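Local atomic coordinates of iron-chelator utilization protein (Thermobifida fusca TM51, PDB entry 4YHB), a protein that binds FAD and probably reduces ferric siderophores such as fuscachelin, releasing the iron for use by the cell. Residues Val54-Pro59 / Leu101-Val106. Sequence-based numbering, arbitrary orientation.
With FAD (flavin-adenine dinucleotide), chain C.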
ATOM      1  N   VAL A  54      -0.263   6.429  -5.088  1.00 20.71           N
ATOM      2  CA  VAL A  54      -0.996   7.386  -5.897  1.00 21.13           C
ATOM      3  C   VAL A  54      -2.387   7.542  -5.325  1.00 20.04           C
ATOM      4  O   VAL A  54      -2.818   6.746  -4.477  1.00 20.51           O
ATOM      5  CB  VAL A  54      -1.097   6.934  -7.376  1.00 17.13           C
ATOM      6  CG1 VAL A  54       0.257   6.946  -8.023  1.00 19.94           C
ATOM      7  CG2 VAL A  54      -1.727   5.532  -7.478  1.00 16.50           C
ATOM      8  N   LYS A  55      -3.092   8.568  -5.774  1.00 16.55           N
ATOM      9  CA  LYS A  55      -4.524   8.635  -5.547  1.00 16.36           C
ATOM     10  C   LYS A  55      -5.200   8.227  -6.840  1.00 17.37           C
ATOM     11  O   LYS A  55      -4.950   8.811  -7.898  1.00 17.38           O
ATOM     12  CB  LYS A  55      -4.972  10.041  -5.110  1.00 19.94           C
ATOM     13  CG  LYS A  55      -4.810  10.322  -3.615  1.00 23.91           C
ATOM     14  CD  LYS A  55      -4.879  11.824  -3.315  1.00 26.16           C
ATOM     15  CE  LYS A  55      -5.149  12.066  -1.838  1.00 28.14           C
ATOM     16  NZ  LYS A  55      -4.176  11.366  -0.948  1.00 26.14           N
ATOM     17  N   LEU A  56      -6.042   7.209  -6.757  1.00 16.88           N
ATOM     18  CA  LEU A  56      -6.832   6.780  -7.898  1.00 17.31           C
ATOM     19  C   LEU A  56      -8.201   7.427  -7.857  1.00 16.66           C
ATOM     20  O   LEU A  56      -8.875   7.424  -6.820  1.00 17.77           O
ATOM     21  CB  LEU A  56      -6.975   5.245  -7.919  1.00 17.13           C
ATOM     22  CG  LEU A  56      -5.652   4.495  -8.077  1.00 18.87           C
ATOM     23  CD1 LEU A  56      -5.892   2.981  -8.159  1.00 16.73           C
ATOM     24  CD2 LEU A  56      -4.870   4.986  -9.302  1.00 16.99           C
ATOM     25  N   TRP A  57      -8.626   7.943  -9.002  1.00 16.34           N
ATOM     26  CA  TRP A  57      -9.898   8.644  -9.119  1.00 18.18           C
ATOM     27  C   TRP A  57     -10.889   7.795  -9.906  1.00 18.60           C
ATOM     28  O   TRP A  57     -10.678   7.499 -11.085  1.00 19.52           O
ATOM     29  CB  TRP A  57      -9.690  10.024  -9.786  1.00 18.40           C
ATOM     30  CG  TRP A  57      -8.909  10.984  -8.917  1.00 18.53           C
ATOM     31  CD1 TRP A  57      -7.654  10.797  -8.407  1.00 20.35           C
ATOM     32  CD2 TRP A  57      -9.332  12.283  -8.465  1.00 19.77           C
ATOM     33  NE1 TRP A  57      -7.273  11.899  -7.663  1.00 18.99           N
ATOM     34  CE2 TRP A  57      -8.285  12.817  -7.681  1.00 19.52           C
ATOM     35  CE3 TRP A  57     -10.490  13.047  -8.654  1.00 22.70           C
ATOM     36  CZ2 TRP A  57      -8.362  14.083  -7.086  1.00 20.95           C
ATOM     37  CZ3 TRP A  57     -10.565  14.302  -8.056  1.00 23.12           C
ATOM     38  CH2 TRP A  57      -9.506  14.801  -7.283  1.00 22.49           C
ATOM     39  N   PHE A  58     -11.969   7.404  -9.232  1.00 19.84           N
ATOM     40  CA  PHE A  58     -12.891   6.382  -9.721  1.00 19.11           C
ATOM     41  C   PHE A  58     -14.169   6.981 -10.309  1.00 19.59           C
ATOM     42  O   PHE A  58     -14.595   8.067  -9.899  1.00 21.64           O
ATOM     43  CB  PHE A  58     -13.278   5.419  -8.575  1.00 16.46           C
ATOM     44  CG  PHE A  58     -12.137   4.576  -8.049  1.00 17.88           C
ATOM     45  CD1 PHE A  58     -11.865   3.334  -8.606  1.00 19.40           C
ATOM     46  CD2 PHE A  58     -11.347   5.020  -6.999  1.00 20.45           C
ATOM     47  CE1 PHE A  58     -10.829   2.547  -8.126  1.00 20.30           C
ATOM     48  CE2 PHE A  58     -10.294   4.235  -6.515  1.00 18.95           C
ATOM     49  CZ  PHE A  58     -10.038   3.005  -7.082  1.00 21.31           C
ATOM     50  N   PRO A  59     -14.818   6.250 -11.231  1.00 22.92           N
ATOM     51  CA  PRO A  59     -16.159   6.632 -11.694  1.00 27.14           C
ATOM     52  C   PRO A  59     -17.206   6.394 -10.609  1.00 33.36           C
ATOM     53  O   PRO A  59     -16.986   5.558  -9.730  1.00 26.48           O
ATOM     54  CB  PRO A  59     -16.397   5.701 -12.886  1.00 25.83           C
ATOM     55  CG  PRO A  59     -15.613   4.466 -12.522  1.00 26.07           C
ATOM     56  CD  PRO A  59     -14.354   5.001 -11.870  1.00 22.11           C
ATOM     57  N   LEU A 101       1.963   0.780 -14.900  1.00 22.55           N
ATOM     58  CA  LEU A 101       1.843   0.970 -13.458  1.00 21.27           C
ATOM     59  C   LEU A 101       1.015  -0.160 -12.877  1.00 20.40           C
ATOM     60  O   LEU A 101      -0.139  -0.327 -13.265  1.00 20.42           O
ATOM     61  CB  LEU A 101       1.186   2.318 -13.141  1.00 21.70           C
ATOM     62  CG  LEU A 101       0.665   2.542 -11.720  1.00 19.20           C
ATOM     63  CD1 LEU A 101       1.793   2.421 -10.702  1.00 20.38           C
ATOM     64  CD2 LEU A 101      -0.055   3.903 -11.591  1.00 18.23           C
ATOM     65  N   THR A 102       1.596  -0.924 -11.949  1.00 18.66           N
ATOM     66  CA  THR A 102       0.887  -2.045 -11.336  1.00 19.78           C
ATOM     67  C   THR A 102       0.329  -1.673  -9.960  1.00 19.28           C
ATOM     68  O   THR A 102       1.039  -1.120  -9.108  1.00 19.72           O
ATOM     69  CB  THR A 102       1.794  -3.278 -11.188  1.00 20.80           C
ATOM     70  OG1 THR A 102       2.271  -3.663 -12.478  1.00 23.41           O
ATOM     71  CG2 THR A 102       1.021  -4.450 -10.573  1.00 20.57           C
ATOM     72  N   ILE A 103      -0.951  -1.964  -9.766  1.00 16.61           N
ATOM     73  CA  ILE A 103      -1.634  -1.712  -8.505  1.00 17.44           C
ATOM     74  C   ILE A 103      -2.321  -2.976  -8.016  1.00 18.35           C
ATOM     75  O   ILE A 103      -3.058  -3.621  -8.778  1.00 17.75           O
ATOM     76  CB  ILE A 103      -2.715  -0.624  -8.633  1.00 18.02           C
ATOM     77  CG1 ILE A 103      -2.189   0.614  -9.366  1.00 22.91           C
ATOM     78  CG2 ILE A 103      -3.331  -0.311  -7.245  1.00 18.46           C
ATOM     79  CD1 ILE A 103      -1.465   1.589  -8.522  1.00 20.68           C
ATOM     80  N   ASP A 104      -2.098  -3.316  -6.748  1.00 16.77           N
ATOM     81  CA  ASP A 104      -2.810  -4.422  -6.110  1.00 17.43           C
ATOM     82  C   ASP A 104      -4.007  -3.910  -5.302  1.00 17.67           C
ATOM     83  O   ASP A 104      -3.830  -3.153  -4.339  1.00 19.36           O
ATOM     84  CB  ASP A 104      -1.859  -5.202  -5.186  1.00 19.60           C
ATOM     85  CG  ASP A 104      -0.941  -6.133  -5.941  1.00 23.02           C
ATOM     86  OD1 ASP A 104      -1.020  -6.155  -7.178  1.00 22.61           O
ATOM     87  OD2 ASP A 104      -0.141  -6.854  -5.299  1.00 25.66           O
ATOM     88  N   PHE A 105      -5.214  -4.335  -5.676  1.00 17.34           N
ATOM     89  CA  PHE A 105      -6.445  -3.912  -5.001  1.00 16.02           C
ATOM     90  C   PHE A 105      -6.989  -5.008  -4.088  1.00 17.55           C
ATOM     91  O   PHE A 105      -7.159  -6.148  -4.532  1.00 17.75           O
ATOM     92  CB  PHE A 105      -7.566  -3.594  -5.994  1.00 17.51           C
ATOM     93  CG  PHE A 105      -7.316  -2.415  -6.882  1.00 18.11           C
ATOM     94  CD1 PHE A 105      -6.484  -2.521  -7.978  1.00 17.49           C
ATOM     95  CD2 PHE A 105      -7.996  -1.221  -6.662  1.00 20.64           C
ATOM     96  CE1 PHE A 105      -6.285  -1.421  -8.830  1.00 20.06           C
ATOM     97  CE2 PHE A 105      -7.802  -0.121  -7.499  1.00 22.19           C
ATOM     98  CZ  PHE A 105      -6.948  -0.221  -8.584  1.00 19.52           C
ATOM     99  N   VAL A 106      -7.329  -4.659  -2.851  1.00 16.65           N
ATOM    100  CA  VAL A 106      -8.163  -5.561  -2.057  1.00 17.15           C
ATOM    101  C   VAL A 106      -9.562  -5.543  -2.651  1.00 18.68           C
ATOM    102  O   VAL A 106     -10.119  -4.478  -2.906  1.00 18.05           O
ATOM    103  CB  VAL A 106      -8.253  -5.170  -0.576  1.00 20.03           C
ATOM    104  CG1 VAL A 106      -9.292  -6.081   0.152  1.00 17.09           C
ATOM    105  CG2 VAL A 106      -6.898  -5.274   0.091  1.00 20.73           C
TER
HETATM  106  PA  FAD C 301     -13.953   3.502   1.422  1.00 21.82           P
HETATM  107  O1A FAD C 301     -15.057   4.349   0.774  1.00 20.87           O
HETATM  108  O2A FAD C 301     -12.684   4.368   1.773  1.00 17.84           O
HETATM  109  O5B FAD C 301     -14.504   2.976   2.841  1.00 21.56           O
HETATM  110  C5B FAD C 301     -15.791   2.486   2.956  1.00 21.87           C
HETATM  111  C4B FAD C 301     -15.855   1.489   4.129  1.00 22.20           C
HETATM  112  O4B FAD C 301     -15.135   0.316   3.863  1.00 23.45           O
HETATM  113  C3B FAD C 301     -15.315   2.039   5.381  1.00 23.19           C
HETATM  114  O3B FAD C 301     -16.138   1.571   6.400  1.00 26.54           O
HETATM  115  C2B FAD C 301     -14.012   1.471   5.486  1.00 20.03           C
HETATM  116  O2B FAD C 301     -13.580   1.243   6.822  1.00 22.20           O
HETATM  117  C1B FAD C 301     -14.150   0.162   4.830  1.00 21.50           C
HETATM  118  N9A FAD C 301     -12.947  -0.338   4.178  1.00 20.62           N
HETATM  119  C8A FAD C 301     -12.050   0.379   3.467  1.00 21.27           C
HETATM  120  N7A FAD C 301     -11.098  -0.449   3.015  1.00 21.62           N
HETATM  121  C5A FAD C 301     -11.417  -1.705   3.407  1.00 18.92           C
HETATM  122  C6A FAD C 301     -10.822  -2.956   3.240  1.00 22.14           C
HETATM  123  N6A FAD C 301      -9.622  -3.074   2.489  1.00 17.97           N
HETATM  124  N1A FAD C 301     -11.399  -4.042   3.781  1.00 21.45           N
HETATM  125  C2A FAD C 301     -12.545  -3.938   4.489  1.00 21.59           C
HETATM  126  N3A FAD C 301     -13.140  -2.755   4.667  1.00 22.61           N
HETATM  127  C4A FAD C 301     -12.587  -1.635   4.150  1.00 21.02           C
HETATM  128  N1  FAD C 301      -5.516  -0.606  -0.341  1.00 15.73           N
HETATM  129  C2  FAD C 301      -5.349  -1.585  -1.232  1.00 17.67           C
HETATM  130  O2  FAD C 301      -6.238  -2.404  -1.409  1.00 15.75           O
HETATM  131  N3  FAD C 301      -4.174  -1.633  -1.931  1.00 16.35           N
HETATM  132  C4  FAD C 301      -3.192  -0.725  -1.743  1.00 16.61           C
HETATM  133  O4  FAD C 301      -2.168  -0.818  -2.406  1.00 16.97           O
HETATM  134  C4X FAD C 301      -3.336   0.303  -0.811  1.00 16.94           C
HETATM  135  N5  FAD C 301      -2.362   1.256  -0.570  1.00 19.03           N
HETATM  136  C5X FAD C 301      -2.584   2.236   0.337  1.00 17.54           C
HETATM  137  C6  FAD C 301      -1.606   3.206   0.577  1.00 19.70           C
HETATM  138  C7  FAD C 301      -1.796   4.116   1.410  1.00 18.41           C
HETATM  139  C7M FAD C 301      -0.645   5.124   1.586  1.00 17.84           C
HETATM  140  C8  FAD C 301      -2.812   4.298   2.100  1.00 16.34           C
HETATM  141  C8M FAD C 301      -2.986   5.403   3.103  1.00 20.12           C
HETATM  142  C9  FAD C 301      -3.869   3.436   1.987  1.00 17.20           C
HETATM  143  C9A FAD C 301      -3.890   2.235   1.042  1.00 15.71           C
HETATM  144  N10 FAD C 301      -4.800   1.304   0.803  1.00 18.08           N
HETATM  145  C10 FAD C 301      -4.562   0.332  -0.104  1.00 16.31           C
HETATM  146  C1' FAD C 301      -6.080   1.327   1.545  1.00 15.48           C
HETATM  147  C2' FAD C 301      -7.182   1.999   0.787  1.00 16.98           C
HETATM  148  O2' FAD C 301      -6.843   3.306   0.545  1.00 17.67           O
HETATM  149  C3' FAD C 301      -8.493   1.894   1.643  1.00 19.30           C
HETATM  150  O3' FAD C 301      -8.711   0.542   1.896  1.00 16.51           O
HETATM  151  C4' FAD C 301      -9.693   2.604   1.074  1.00 20.18           C
HETATM  152  O4' FAD C 301     -10.592   2.863   2.067  1.00 19.00           O
HETATM  153  C5' FAD C 301     -10.431   1.790  -0.001  1.00 18.16           C
HETATM  154  O5' FAD C 301     -11.317   2.567  -0.770  1.00 19.43           O
HETATM  155  P   FAD C 301     -12.834   2.126  -0.751  1.00 19.29           P
HETATM  156  O1P FAD C 301     -13.498   3.210  -1.628  1.00 20.74           O
HETATM  157  O2P FAD C 301     -12.802   0.613  -1.101  1.00 19.95           O
HETATM  158  O3P FAD C 301     -13.787   2.196   0.508  1.00 22.02           O
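Leu56 and Phe105 meet inside the six-stranded antiparallel beta-barrel of the FAD-binding domain, where strand 53-57 and strand 100-106 face each other across the interior. Strand 86-95 lies between them in the sheet, and the axes of 54-57 and 101-106 come no closer than 10.9 Å and are inclined at 75°, so no backbone hydrogen bond joins the two segments and side chains alone make the contact.

The packing is entirely apolar. Leu56 sends one methyl, CD1, obliquely against the far end of the Phe105 ring, 3.4 Å from its CZ. The same methyl also comes within 4.3 Å of Ile103 CG2. Toward the start of segment 54-59, Val54 CG2 meets Ile103 CD1 at 4.1 Å. With CG anti to the carbonyl carbon (chi1 -66°), the Phe58 ring extends so that its CZ end comes to the edge of Phe105; the two rings touch edge to edge rather than stacking, with Phe58 CZ 3.9 Å from Phe105 CE2. Tyr89 of strand 86-95 and Trp116 of helix 112-118 also pack against both phenylalanines, while Val128 lies against Val54 and Leu56.

Polar contacts run from the backbone of strand 100-106 to the flavin. The Phe105 side chain packs in the barrel interior, while the carbonyl before it and the N-H after it bond to the pyrimidine edge of the isoalloxazine: FAD N3 donates to Asp104 O at 2.9 Å, and Val106 N donates to FAD O2 at 2.9 Å with an N-H...O angle of 166°.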